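Side-chain contacts in UV damage endonuclease (Sulfolobus acidocaldarius, PDB 3TC3), which probably cuts DNA at ultraviolet-induced and other lesions, flipping out nucleotides to recognise damage, as a manganese-containing TIM-barrel endonuclease of DNA repair: residues V27-S32 with K36-I41; E49-V54 with P90-N95; Y145-L150 with P185-K190; I161-S166 with N175-N180; E254-E259 with V263-I268. All blocks are in the same frame, centred on the assembly; numbering follows the deposited sequence.

Contact 1: residues V27-S32 with K36-I41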
# COMPACT_ATOMS: atom_id res chain seq x y z
N VAL A 27 -2.63 6.75 4.85
CA VAL A 27 -1.26 6.29 4.43
C VAL A 27 -0.17 6.94 5.27
O VAL A 27 -0.08 8.19 5.37
CB VAL A 27 -1.06 6.71 2.97
CG1 VAL A 27 0.43 6.47 2.48
CG2 VAL A 27 -2.10 5.96 2.07
N SER A 28 0.73 6.12 5.83
CA SER A 28 2.12 6.47 6.31
C SER A 28 2.25 7.20 7.63
O SER A 28 3.06 6.81 8.45
CB SER A 28 2.93 7.17 5.21
OG SER A 28 3.31 6.17 4.27
N THR A 29 1.49 8.28 7.80
CA THR A 29 1.70 9.09 9.04
C THR A 29 0.45 9.93 9.25
O THR A 29 -0.48 9.91 8.42
CB THR A 29 2.99 9.92 8.98
OG1 THR A 29 3.34 10.35 10.29
CG2 THR A 29 2.87 11.09 8.01
N ASN A 30 0.37 10.51 10.45
CA ASN A 30 -0.82 11.23 10.87
C ASN A 30 -0.29 12.61 11.25
O ASN A 30 0.53 12.79 12.15
CB ASN A 30 -1.45 10.48 12.06
CG ASN A 30 -2.68 11.15 12.63
OD1 ASN A 30 -2.62 12.38 12.84
ND2 ASN A 30 -3.76 10.41 12.93
N TYR A 31 -0.78 13.65 10.59
CA TYR A 31 -0.20 14.99 10.79
C TYR A 31 -0.74 15.62 12.07
O TYR A 31 -0.02 16.32 12.76
CB TYR A 31 -0.58 15.89 9.61
CG TYR A 31 0.07 15.57 8.30
CD1 TYR A 31 1.50 15.40 8.20
CD2 TYR A 31 -0.72 15.47 7.11
CE1 TYR A 31 2.06 15.07 6.96
CE2 TYR A 31 -0.13 15.16 5.90
CZ TYR A 31 1.25 14.99 5.83
OH TYR A 31 1.85 14.74 4.61
N SER A 32 -1.97 15.27 12.42
CA SER A 32 -2.72 15.90 13.60
C SER A 32 -2.09 15.42 14.87
O SER A 32 -1.87 16.23 15.81
CB SER A 32 -4.18 15.49 13.54
OG SER A 32 -4.73 16.10 12.40
N LYS A 36 5.66 11.79 14.02
CA LYS A 36 5.99 11.38 12.65
C LYS A 36 6.52 9.93 12.53
O LYS A 36 7.52 9.55 13.16
CB LYS A 36 6.92 12.41 12.09
CG LYS A 36 7.45 12.15 10.75
CD LYS A 36 8.30 13.37 10.40
CE LYS A 36 8.89 13.32 8.98
NZ LYS A 36 7.88 13.32 7.94
N ALA A 37 5.81 9.14 11.71
CA ALA A 37 6.11 7.72 11.60
C ALA A 37 6.92 7.38 10.32
O ALA A 37 7.22 6.18 10.08
CB ALA A 37 4.81 6.84 11.66
N ASP A 38 7.17 8.39 9.47
CA ASP A 38 7.70 8.19 8.10
C ASP A 38 9.03 8.93 7.88
O ASP A 38 9.37 9.33 6.77
CB ASP A 38 6.70 8.60 7.08
CG ASP A 38 6.41 10.13 7.10
OD1 ASP A 38 6.73 10.79 8.10
OD2 ASP A 38 5.79 10.59 6.11
N LYS A 39 9.81 9.07 8.94
CA LYS A 39 11.07 9.85 8.85
C LYS A 39 12.11 8.94 8.18
O LYS A 39 12.09 7.72 8.38
CB LYS A 39 11.62 10.20 10.25
CG LYS A 39 10.58 10.88 11.17
CD LYS A 39 11.24 11.43 12.49
CE LYS A 39 11.67 10.29 13.38
NZ LYS A 39 10.60 9.27 13.67
N THR A 40 12.98 9.55 7.36
CA THR A 40 14.05 8.73 6.76
C THR A 40 15.32 9.52 6.91
O THR A 40 15.32 10.61 7.47
CB THR A 40 13.82 8.35 5.31
OG1 THR A 40 14.78 7.33 4.97
CG2 THR A 40 13.85 9.56 4.33
N ILE A 41 16.40 8.87 6.53
CA ILE A 41 17.71 9.51 6.64
C ILE A 41 18.42 9.44 5.28
O ILE A 41 18.16 8.56 4.43
CB ILE A 41 18.51 8.81 7.74
CG1 ILE A 41 18.95 7.41 7.33
CG2 ILE A 41 17.79 8.94 9.11
CD1 ILE A 41 20.07 6.89 8.22
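T29 lays its methyl group across the carboxylate of D38, with CG2 3.5 Å from D38 OD2 and the two side chains crossing at about a right angle. The same threonine does its polar work through the other branch. Its hydroxyl is turned anti to the backbone N (chi1 -163°), which carries OG1 to the facing segment, where it accepts a hydrogen bond from A37 N. That bond measures 3.1 Å from A37 N to T29 OG1 and is almost straight, at 172° about the hydrogen. One buried residue thus divides its two branches between a backbone amide and an acid. Beside it, the methyl of A37 rests 3.7 Å from S28 O, so the backbone of 27-32 also takes part.

Both segments belong to the loop that leaves strand 22-27, the first strand of the TIM barrel, and runs to helix 48-71. The side chain of S28 stands about 9 Å from that of the manganese ligand E288, which puts this end of the contact near the metal site without making it part of it. A37 packs on I65 of helix 48-71, and D38 touches S80 in the loop after the second strand.

The acid that T29 covers is held from its own side as well. K36 NZ forms a salt bridge with D38 OD1 at 2.8 Å, reaching the oxygen from above the carboxylate plane. Another lysine of the segment, K39, gives a hydrogen bond from NZ to K36 O, and further bonds join its ammonium group to S57 and N58 on helix 48-71.

Contact 2: residues E49-V54 with P90-N95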
# COMPACT_ATOMS: atom_id res chain seq x y z
N GLU A 49 23.73 3.36 14.79
CA GLU A 49 23.07 4.19 15.74
C GLU A 49 21.96 5.01 15.15
O GLU A 49 20.91 5.03 15.74
CB GLU A 49 24.05 5.14 16.41
CG GLU A 49 23.64 5.52 17.78
CD GLU A 49 24.82 6.10 18.55
OE1 GLU A 49 25.91 5.45 18.57
OE2 GLU A 49 24.65 7.21 19.10
N ARG A 50 22.20 5.75 14.06
CA ARG A 50 21.14 6.60 13.47
C ARG A 50 19.95 5.76 12.93
O ARG A 50 18.76 6.17 13.09
CB ARG A 50 21.71 7.44 12.35
CG ARG A 50 20.77 8.40 11.70
CD ARG A 50 21.22 9.83 11.79
NE ARG A 50 20.68 10.58 10.66
CZ ARG A 50 19.62 11.39 10.74
NH1 ARG A 50 19.01 11.58 11.90
NH2 ARG A 50 19.18 12.01 9.66
N VAL A 51 20.24 4.63 12.29
CA VAL A 51 19.13 3.78 11.83
C VAL A 51 18.29 3.32 13.01
O VAL A 51 17.08 3.38 12.92
CB VAL A 51 19.66 2.56 11.05
CG1 VAL A 51 18.56 1.44 10.87
CG2 VAL A 51 20.19 3.03 9.70
N LEU A 52 18.90 2.88 14.11
CA LEU A 52 18.14 2.41 15.26
C LEU A 52 17.35 3.55 15.90
O LEU A 52 16.22 3.36 16.28
CB LEU A 52 19.06 1.70 16.29
CG LEU A 52 19.63 0.43 15.66
CD1 LEU A 52 20.94 -0.05 16.41
CD2 LEU A 52 18.58 -0.68 15.50
N LYS A 53 17.94 4.75 15.96
CA LYS A 53 17.28 5.89 16.52
C LYS A 53 16.07 6.28 15.70
O LYS A 53 15.04 6.54 16.29
CB LYS A 53 18.24 7.06 16.61
CG LYS A 53 17.74 8.28 17.32
CD LYS A 53 18.96 9.15 17.60
CE LYS A 53 18.67 10.55 17.05
NZ LYS A 53 17.92 11.38 18.04
N VAL A 54 16.20 6.36 14.39
CA VAL A 54 15.05 6.83 13.61
C VAL A 54 14.03 5.68 13.46
O VAL A 54 12.87 5.95 13.50
CB VAL A 54 15.51 7.42 12.28
CG1 VAL A 54 14.31 7.83 11.36
CG2 VAL A 54 16.46 8.60 12.53
N PRO A 90 22.33 -1.63 -0.35
CA PRO A 90 23.51 -2.50 -0.26
C PRO A 90 24.47 -2.29 0.91
O PRO A 90 25.06 -3.27 1.41
CB PRO A 90 24.28 -2.21 -1.57
CG PRO A 90 23.21 -1.73 -2.51
CD PRO A 90 22.23 -0.96 -1.67
N LYS A 91 24.68 -1.04 1.32
CA LYS A 91 25.54 -0.73 2.44
C LYS A 91 24.87 -0.86 3.82
O LYS A 91 25.56 -0.70 4.85
CB LYS A 91 26.14 0.70 2.25
CG LYS A 91 27.14 0.80 1.10
CD LYS A 91 27.65 2.24 1.04
CE LYS A 91 29.14 2.40 1.21
NZ LYS A 91 29.85 1.41 0.36
N PHE A 92 23.60 -1.23 3.85
CA PHE A 92 22.90 -1.31 5.10
C PHE A 92 23.07 -2.74 5.67
O PHE A 92 22.65 -3.70 5.04
CB PHE A 92 21.39 -0.99 4.83
CG PHE A 92 20.53 -1.05 6.05
CD1 PHE A 92 20.16 -2.28 6.57
CD2 PHE A 92 20.00 0.10 6.58
CE1 PHE A 92 19.32 -2.35 7.69
CE2 PHE A 92 19.11 0.06 7.68
CZ PHE A 92 18.73 -1.17 8.22
N HIS A 93 23.55 -2.84 6.93
CA HIS A 93 23.69 -4.13 7.56
C HIS A 93 23.31 -4.13 9.00
O HIS A 93 24.00 -4.76 9.82
CB HIS A 93 25.17 -4.61 7.45
CG HIS A 93 25.72 -4.52 6.04
ND1 HIS A 93 25.32 -5.31 5.07
CD2 HIS A 93 26.68 -3.68 5.49
CE1 HIS A 93 25.97 -4.99 3.93
NE2 HIS A 93 26.80 -4.03 4.20
N VAL A 94 22.23 -3.46 9.35
CA VAL A 94 21.83 -3.29 10.73
C VAL A 94 20.89 -4.45 11.11
O VAL A 94 19.95 -4.77 10.39
CB VAL A 94 21.09 -1.97 10.91
CG1 VAL A 94 20.60 -1.75 12.37
CG2 VAL A 94 21.93 -0.76 10.46
N ASN A 95 21.13 -5.07 12.27
CA ASN A 95 20.24 -6.16 12.67
C ASN A 95 19.03 -5.61 13.44
O ASN A 95 18.90 -5.75 14.66
CB ASN A 95 20.99 -7.19 13.54
CG ASN A 95 20.17 -8.42 13.83
OD1 ASN A 95 19.10 -8.66 13.26
ND2 ASN A 95 20.74 -9.30 14.68
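The F92 ring receives V94 CG2 over one face, 3.9 Å above the plane and displaced toward the rim, while V51 of the facing helix meets the ring obliquely at its outer end. V51 CG1 comes to 3.5 Å from F92 CE2, with F92 CZ only slightly farther off, and the other methyl, V51 CG2, lies 3.8 Å from F92 CE2. Both branches of the valine therefore close on the same corner of the ring. The phenyl gets there because its CG is anti to the backbone N (chi1 180°), which extends the ring from the loop toward helix 48-71.

V94 lays one methyl on the ring beside V51 and serves a second helical residue with the other. Its CG2 is 4.0 Å from V51 CG1, whereas V94 CG1 packs 3.9 Å from L52 CD2. The leucine and this valine run past each other in opposite directions, side by side.

The helix is the one that follows the first barrel strand, and the 90-95 loop lies between strand 76-78 and helix 96-99, for which N95 is the N-cap. The contact thus fastens a long excursion after the second strand to the N-terminal turns of that helix, away from the metal site. No hydrogen bond crosses between the segments; cohesion rests on methyl and aromatic carbon surfaces, so shape and the burial of V51 and F92 set the fit.

Contact 3: residues Y145-L150 with P185-K190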
# COMPACT_ATOMS: atom_id res chain seq x y z
N TYR A 145 12.82 -6.37 2.15
CA TYR A 145 12.69 -5.59 3.38
C TYR A 145 11.23 -5.42 3.83
O TYR A 145 10.94 -5.50 5.03
CB TYR A 145 13.34 -4.17 3.15
CG TYR A 145 12.72 -3.02 3.94
CD1 TYR A 145 12.59 -3.07 5.33
CD2 TYR A 145 12.24 -1.87 3.25
CE1 TYR A 145 11.95 -2.04 6.06
CE2 TYR A 145 11.68 -0.84 3.96
CZ TYR A 145 11.54 -0.94 5.37
OH TYR A 145 10.92 0.03 6.09
N HIS A 146 10.34 -5.22 2.86
CA HIS A 146 8.93 -5.09 3.24
C HIS A 146 8.37 -6.36 3.86
O HIS A 146 7.69 -6.29 4.86
CB HIS A 146 8.09 -4.68 2.00
CG HIS A 146 8.28 -3.20 1.63
ND1 HIS A 146 9.46 -2.67 1.13
CD2 HIS A 146 7.41 -2.11 1.83
CE1 HIS A 146 9.30 -1.31 0.98
NE2 HIS A 146 8.07 -0.99 1.38
N ALA A 147 8.72 -7.51 3.24
CA ALA A 147 8.27 -8.82 3.80
C ALA A 147 8.94 -9.01 5.15
O ALA A 147 8.28 -9.49 6.10
CB ALA A 147 8.70 -9.90 2.86
N ASP A 148 10.22 -8.69 5.25
CA ASP A 148 10.88 -8.85 6.57
C ASP A 148 10.17 -8.00 7.65
O ASP A 148 10.14 -8.39 8.84
CB ASP A 148 12.36 -8.43 6.49
CG ASP A 148 13.24 -9.45 5.75
OD1 ASP A 148 12.76 -10.57 5.49
OD2 ASP A 148 14.37 -9.07 5.43
N LEU A 149 9.81 -6.75 7.28
CA LEU A 149 9.19 -5.86 8.30
C LEU A 149 7.88 -6.48 8.80
O LEU A 149 7.63 -6.62 10.03
CB LEU A 149 8.99 -4.45 7.74
CG LEU A 149 8.37 -3.46 8.72
CD1 LEU A 149 9.38 -3.21 9.90
CD2 LEU A 149 7.99 -2.19 8.03
N LEU A 150 7.03 -6.90 7.88
CA LEU A 150 5.75 -7.55 8.19
C LEU A 150 6.00 -8.87 8.97
O LEU A 150 5.29 -9.13 9.98
CB LEU A 150 4.99 -7.77 6.89
CG LEU A 150 4.63 -6.36 6.24
CD1 LEU A 150 4.01 -6.65 4.86
CD2 LEU A 150 3.64 -5.58 7.06
N PRO A 185 10.91 -15.30 -3.50
CA PRO A 185 10.65 -16.17 -2.35
C PRO A 185 9.24 -16.00 -1.86
O PRO A 185 8.64 -14.94 -2.04
CB PRO A 185 11.62 -15.63 -1.27
CG PRO A 185 11.81 -14.23 -1.65
CD PRO A 185 11.78 -14.17 -3.18
N SER A 186 8.68 -17.06 -1.29
CA SER A 186 7.35 -17.13 -0.80
C SER A 186 6.95 -16.04 0.15
O SER A 186 5.80 -15.65 0.15
CB SER A 186 7.16 -18.46 -0.03
OG SER A 186 7.28 -19.48 -0.93
N ASN A 187 7.86 -15.57 1.04
CA ASN A 187 7.41 -14.55 2.02
C ASN A 187 7.10 -13.22 1.36
O ASN A 187 6.35 -12.41 1.91
CB ASN A 187 8.36 -14.35 3.22
CG ASN A 187 9.67 -13.67 2.87
OD1 ASN A 187 10.19 -13.69 1.73
ND2 ASN A 187 10.23 -13.02 3.91
N ILE A 188 7.62 -13.04 0.13
CA ILE A 188 7.25 -11.85 -0.64
C ILE A 188 6.06 -12.21 -1.51
O ILE A 188 5.04 -11.48 -1.56
CB ILE A 188 8.38 -11.39 -1.56
CG1 ILE A 188 9.63 -11.02 -0.71
CG2 ILE A 188 7.93 -10.22 -2.53
CD1 ILE A 188 10.87 -10.72 -1.59
N SER A 189 6.21 -13.29 -2.28
CA SER A 189 5.17 -13.58 -3.29
C SER A 189 3.76 -13.74 -2.65
O SER A 189 2.74 -13.35 -3.28
CB SER A 189 5.55 -14.80 -4.17
OG SER A 189 5.50 -15.96 -3.37
N LYS A 190 3.65 -14.37 -1.48
CA LYS A 190 2.36 -14.58 -0.84
C LYS A 190 1.65 -13.28 -0.44
O LYS A 190 0.45 -13.26 -0.31
CB LYS A 190 2.47 -15.52 0.36
CG LYS A 190 2.59 -17.01 -0.09
CD LYS A 190 1.28 -17.51 -0.81
CE LYS A 190 1.30 -19.01 -1.08
NZ LYS A 190 1.93 -19.22 -2.43
O HOH W 1 13.57 -12.60 4.12
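A147 supplies the apolar part, its methyl directed at the short helix 186-189 and set 3.9 Å from I188 CG1. The same CB lies 3.6 Å from N187 O and equally close to N187 ND2, so the small side chain is enclosed by a branch of isoleucine, a main-chain carbonyl and an amide. With alanine at the crossing, the backbones approach closely: the CA atoms of A147 and I188 are 5.5 Å apart.

The polar part lies beside this methyl. N187 holds its CG between backbone N and carbonyl carbon (chi1 70°), a torsion that brings the amide over A147 and toward D148. The amide and carboxylate planes are turned 48° from each other, and D148 OD1 stays 3.9 Å from N187 ND2, so the link between them is made by solvent. A water donates to D148 OD1 at 2.6 Å and accepts a weak bond from N187 ND2. The stronger partners lie outside the two segments: D151, one turn further along helix 133-153, accepts from N187 ND2, while D148 OD2 forms salt bridges with K144 of the same helix and K97 of helix 96-99, which would probably stabilise the charged carboxylate.

Helix 133-153 follows the third barrel strand, and helix 186-189 sits just ahead of strand 192-195. A147 and D148 face the short helix while L150 packs on strands 117-120 and 158-162, so helix 133-153 lies between the two.

Contact 4: residues I161-S166 with N175-N180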
# COMPACT_ATOMS: atom_id res chain seq x y z
N ILE A 161 2.27 -3.29 -5.48
CA ILE A 161 3.12 -2.64 -6.46
C ILE A 161 2.41 -2.41 -7.81
O ILE A 161 1.39 -2.98 -8.02
CB ILE A 161 4.40 -3.45 -6.77
CG1 ILE A 161 4.02 -4.83 -7.32
CG2 ILE A 161 5.24 -3.54 -5.47
CD1 ILE A 161 5.33 -5.66 -7.86
N HIS A 162 2.93 -1.45 -8.61
CA HIS A 162 2.50 -1.36 -10.01
C HIS A 162 3.21 -2.41 -10.82
O HIS A 162 4.20 -3.07 -10.42
CB HIS A 162 2.85 0.04 -10.49
CG HIS A 162 1.96 1.07 -9.94
ND1 HIS A 162 2.43 2.18 -9.35
CD2 HIS A 162 0.57 1.13 -9.86
CE1 HIS A 162 1.37 2.97 -8.97
NE2 HIS A 162 0.24 2.32 -9.28
N VAL A 163 2.71 -2.64 -12.05
CA VAL A 163 3.31 -3.63 -12.90
C VAL A 163 4.77 -3.23 -13.23
O VAL A 163 5.66 -4.08 -13.35
CB VAL A 163 2.43 -3.91 -14.17
CG1 VAL A 163 3.17 -4.83 -15.03
CG2 VAL A 163 1.16 -4.55 -13.71
N GLY A 164 4.92 -1.93 -13.46
CA GLY A 164 6.26 -1.45 -13.63
C GLY A 164 6.51 -0.80 -15.01
O GLY A 164 5.80 0.13 -15.47
N SER A 165 7.51 -1.33 -15.71
CA SER A 165 7.96 -0.80 -16.99
C SER A 165 7.12 -1.28 -18.17
O SER A 165 6.62 -2.39 -18.11
CB SER A 165 9.42 -1.35 -17.08
OG SER A 165 9.98 -1.17 -18.35
N SER A 166 7.09 -0.51 -19.27
CA SER A 166 6.47 -0.99 -20.50
C SER A 166 7.52 -1.10 -21.63
O SER A 166 7.14 -1.14 -22.81
CB SER A 166 5.31 -0.08 -20.97
OG SER A 166 5.81 1.21 -21.17
N ASN A 175 4.69 -10.39 -19.61
CA ASN A 175 5.31 -11.67 -19.43
C ASN A 175 6.61 -11.56 -18.61
O ASN A 175 6.82 -12.46 -17.78
CB ASN A 175 5.48 -12.31 -20.79
CG ASN A 175 4.14 -12.96 -21.26
OD1 ASN A 175 3.49 -13.77 -20.50
ND2 ASN A 175 3.70 -12.60 -22.42
N ARG A 176 7.34 -10.46 -18.75
CA ARG A 176 8.54 -10.25 -17.88
C ARG A 176 8.07 -10.12 -16.41
O ARG A 176 8.72 -10.67 -15.49
CB ARG A 176 9.34 -8.98 -18.17
CG ARG A 176 10.10 -9.04 -19.52
CD ARG A 176 11.20 -7.93 -19.57
NE ARG A 176 10.71 -6.60 -19.17
CZ ARG A 176 10.02 -5.79 -19.95
NH1 ARG A 176 9.78 -6.13 -21.26
NH2 ARG A 176 9.58 -4.64 -19.49
N PHE A 177 6.93 -9.48 -16.19
CA PHE A 177 6.50 -9.39 -14.79
C PHE A 177 6.24 -10.78 -14.22
O PHE A 177 6.61 -11.09 -13.09
CB PHE A 177 5.24 -8.54 -14.72
CG PHE A 177 4.70 -8.41 -13.31
CD1 PHE A 177 3.90 -9.42 -12.72
CD2 PHE A 177 4.99 -7.25 -12.59
CE1 PHE A 177 3.51 -9.26 -11.41
CE2 PHE A 177 4.59 -7.13 -11.24
CZ PHE A 177 3.80 -8.13 -10.66
N ILE A 178 5.45 -11.56 -14.95
CA ILE A 178 5.10 -12.93 -14.51
C ILE A 178 6.39 -13.81 -14.30
O ILE A 178 6.49 -14.49 -13.25
CB ILE A 178 4.16 -13.60 -15.51
CG1 ILE A 178 2.79 -12.89 -15.42
CG2 ILE A 178 4.01 -15.11 -15.17
CD1 ILE A 178 1.78 -13.35 -16.49
N GLU A 179 7.35 -13.71 -15.24
CA GLU A 179 8.58 -14.49 -15.12
C GLU A 179 9.31 -14.15 -13.82
O GLU A 179 9.74 -15.03 -13.11
CB GLU A 179 9.50 -14.30 -16.33
CG GLU A 179 10.60 -15.42 -16.34
CD GLU A 179 11.86 -15.25 -17.20
OE1 GLU A 179 12.01 -14.27 -17.95
OE2 GLU A 179 12.73 -16.15 -17.06
N ASN A 180 9.46 -12.84 -13.56
CA ASN A 180 10.27 -12.45 -12.41
C ASN A 180 9.49 -12.65 -11.11
O ASN A 180 10.08 -12.99 -10.08
CB ASN A 180 10.65 -10.96 -12.54
CG ASN A 180 11.68 -10.72 -13.71
OD1 ASN A 180 12.20 -11.73 -14.24
ND2 ASN A 180 11.95 -9.53 -14.12
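F177 presents the edge of its ring to the chain that leaves strand 158-162, and here the packing is close. V163 O lies 3.3 Å from F177 CD2, near the plane of the ring, where the carbonyl oxygen faces the weakly positive rim. I161 CD1 reaches the same edge, 3.8 Å from F177 CE2. V163 adds its CG1 methyl at 3.9 Å from F177 CD2, its side chain crossing the phenylalanine at about a right angle. The ring is brought inward by a CG anti to the backbone N (chi1 179°), and in I161 a chi1 of 60° turns CG1 toward the helix, so that its terminal methyl meets the ring. I194 of the next strand and I209 of helix 203-213 also touch F177, so the ring is buried within the layer between strands and helices.

At the neighbouring residue, R176, the contact is slacker and only partly covered. S165 OG stands 3.7 Å from R176 NH2, without a hydrogen bond between them. Each is engaged by other groups: R176 NE donates to N129 O, R176 NH1 to M167 O, and S165 OG bonds with M167 N. The arginine, bent at chi3, thus joins the loop that holds N129 to the one that follows strand 158-162.

The tight part is the packing of strand and following loop against the helix of a beta-alpha unit in a TIM barrel, the helix lying outside its strand. H162 points away from the helix, and its side chain is about 5 Å from the bound manganese, so the strand end that receives F177 on one side borders the metal site on the other.

Contact 5: residues E254-E259 with V263-I268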
# COMPACT_ATOMS: atom_id res chain seq x y z
N GLU A 254 -9.18 11.12 -5.60
CA GLU A 254 -9.94 11.99 -6.49
C GLU A 254 -8.97 12.93 -7.18
O GLU A 254 -7.86 13.14 -6.68
CB GLU A 254 -10.94 12.88 -5.72
CG GLU A 254 -12.01 12.09 -4.92
CD GLU A 254 -12.85 13.00 -4.16
OE1 GLU A 254 -13.02 14.19 -4.56
OE2 GLU A 254 -13.41 12.56 -3.17
N GLN A 255 -9.44 13.48 -8.27
CA GLN A 255 -8.69 14.46 -8.98
C GLN A 255 -8.65 15.78 -8.22
O GLN A 255 -9.71 16.27 -7.80
CB GLN A 255 -9.34 14.58 -10.35
CG GLN A 255 -8.75 15.81 -11.13
CD GLN A 255 -7.35 15.48 -11.55
OE1 GLN A 255 -7.10 14.36 -12.08
NE2 GLN A 255 -6.40 16.40 -11.31
N GLU A 256 -7.44 16.37 -8.02
CA GLU A 256 -7.40 17.78 -7.50
C GLU A 256 -7.87 18.77 -8.59
O GLU A 256 -7.34 18.75 -9.71
CB GLU A 256 -6.02 18.14 -7.07
CG GLU A 256 -5.90 19.55 -6.37
CD GLU A 256 -6.48 19.61 -5.01
OE1 GLU A 256 -7.28 18.69 -4.66
OE2 GLU A 256 -6.07 20.55 -4.25
N PRO A 257 -8.86 19.59 -8.26
CA PRO A 257 -9.38 20.51 -9.27
C PRO A 257 -8.29 21.44 -9.74
O PRO A 257 -7.50 21.90 -8.93
CB PRO A 257 -10.39 21.31 -8.49
CG PRO A 257 -10.87 20.37 -7.38
CD PRO A 257 -9.67 19.61 -7.01
N GLY A 258 -8.23 21.69 -11.05
CA GLY A 258 -7.22 22.62 -11.52
C GLY A 258 -5.87 22.04 -11.84
O GLY A 258 -5.00 22.75 -12.42
N GLU A 259 -5.64 20.78 -11.46
CA GLU A 259 -4.32 20.14 -11.65
C GLU A 259 -4.39 19.18 -12.83
O GLU A 259 -5.49 18.87 -13.33
CB GLU A 259 -3.84 19.43 -10.40
CG GLU A 259 -3.83 20.37 -9.15
CD GLU A 259 -2.80 21.50 -9.30
OE1 GLU A 259 -1.65 21.23 -9.74
OE2 GLU A 259 -3.15 22.61 -8.91
N VAL A 263 -3.25 13.99 -10.58
CA VAL A 263 -2.77 14.61 -9.35
C VAL A 263 -3.80 14.39 -8.28
O VAL A 263 -4.98 14.75 -8.46
CB VAL A 263 -2.50 16.11 -9.56
CG1 VAL A 263 -2.18 16.83 -8.20
CG2 VAL A 263 -1.31 16.26 -10.58
N HIS A 264 -3.35 13.83 -7.16
CA HIS A 264 -4.29 13.43 -6.08
C HIS A 264 -4.82 14.67 -5.31
O HIS A 264 -4.13 15.63 -5.06
CB HIS A 264 -3.58 12.57 -5.04
CG HIS A 264 -3.32 11.13 -5.44
ND1 HIS A 264 -2.66 10.28 -4.61
CD2 HIS A 264 -3.65 10.42 -6.57
CE1 HIS A 264 -2.53 9.08 -5.20
NE2 HIS A 264 -3.15 9.15 -6.40
N ALA A 265 -6.10 14.61 -4.98
CA ALA A 265 -6.77 15.63 -4.24
C ALA A 265 -6.12 15.88 -2.87
O ALA A 265 -5.56 14.97 -2.23
CB ALA A 265 -8.21 15.25 -4.06
N THR A 266 -6.27 17.15 -2.45
CA THR A 266 -5.71 17.52 -1.15
C THR A 266 -6.66 17.09 -0.01
O THR A 266 -6.26 17.11 1.16
CB THR A 266 -5.45 19.06 -1.08
OG1 THR A 266 -6.52 19.77 -1.67
CG2 THR A 266 -4.16 19.34 -1.85
N THR A 267 -7.89 16.71 -0.37
CA THR A 267 -8.82 16.15 0.64
C THR A 267 -9.93 15.46 -0.14
O THR A 267 -10.11 15.75 -1.34
CB THR A 267 -9.47 17.33 1.50
OG1 THR A 267 -10.15 16.77 2.65
CG2 THR A 267 -10.51 18.16 0.66
N ILE A 268 -10.66 14.57 0.50
CA ILE A 268 -11.78 13.94 -0.21
C ILE A 268 -12.96 14.91 -0.24
O ILE A 268 -13.16 15.75 0.63
CB ILE A 268 -12.29 12.60 0.40
CG1 ILE A 268 -12.73 12.78 1.86
CG2 ILE A 268 -11.17 11.53 0.32
CD1 ILE A 268 -13.42 11.40 2.31
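E256 reaches across to T266 and can be followed atom by atom. Its CB lies over the backbone of the other segment, 3.7 Å from H264 O. The chain then bends at chi2 (71°), which swings the carboxylate alongside A265 and T266. OE1 accepts a hydrogen bond from T266 N at 2.9 Å, the donor standing well above the carboxylate plane, and it also lies close to A265 CA. OE2 takes the hydroxyl of the same residue: T266 OG1 donates to E256 OE2 at 2.7 Å, on the syn side and near the plane. Both oxygens of one acid are thus engaged by a single threonine, backbone and side chain together.

The backbones pair next to this grip, as a single bridge of Q255 with H264. E256 N donates to V263 O at 3.0 Å, nearly straight at 174°, and A265 N donates to E254 O. Toward the tip of the hairpin-like loop, a type II beta turn runs from E256 to E259. There E256 O accepts from E259 N and, from the opposite face of its plane, from Q255 NE2. Q255 OE1 accepts from G262 N, so that amide is held from both ends, while E259 CB packs 3.7 Å from V263 CB.

E254 extends along the other end, with OE2 3.7 Å from I268 CB and hydrogen-bonded to Y252 and N269. The whole loop joins strand 249-252 to helix 270-279. H264 points out of it against L222 and H223 of helix 221-226, its side chain about 5 Å from the manganese, and T267 is tied to S295 and K298 of helix 293-305.

How the contacts relate
From the N terminus, contact 1 closes a short loop between the first barrel strand and helix 48-71. Contact 2 then ties that helix to the excursion after the second strand; the two touch where I41 packs on R50, V51 and V54. Contact 3 closes a longer loop, from helix 133-153 to helix 186-189, and contact 4 is nested inside it, joining strand 158-162 to helix 170-181. Contact 5 comes last, closing the loop after strand 249-252, and is in series with all the others. No pair crosses. Contacts 4 and 5 border the manganese, their centres about 28 Å apart, whereas contacts 2 and 3 lie away from the metal site.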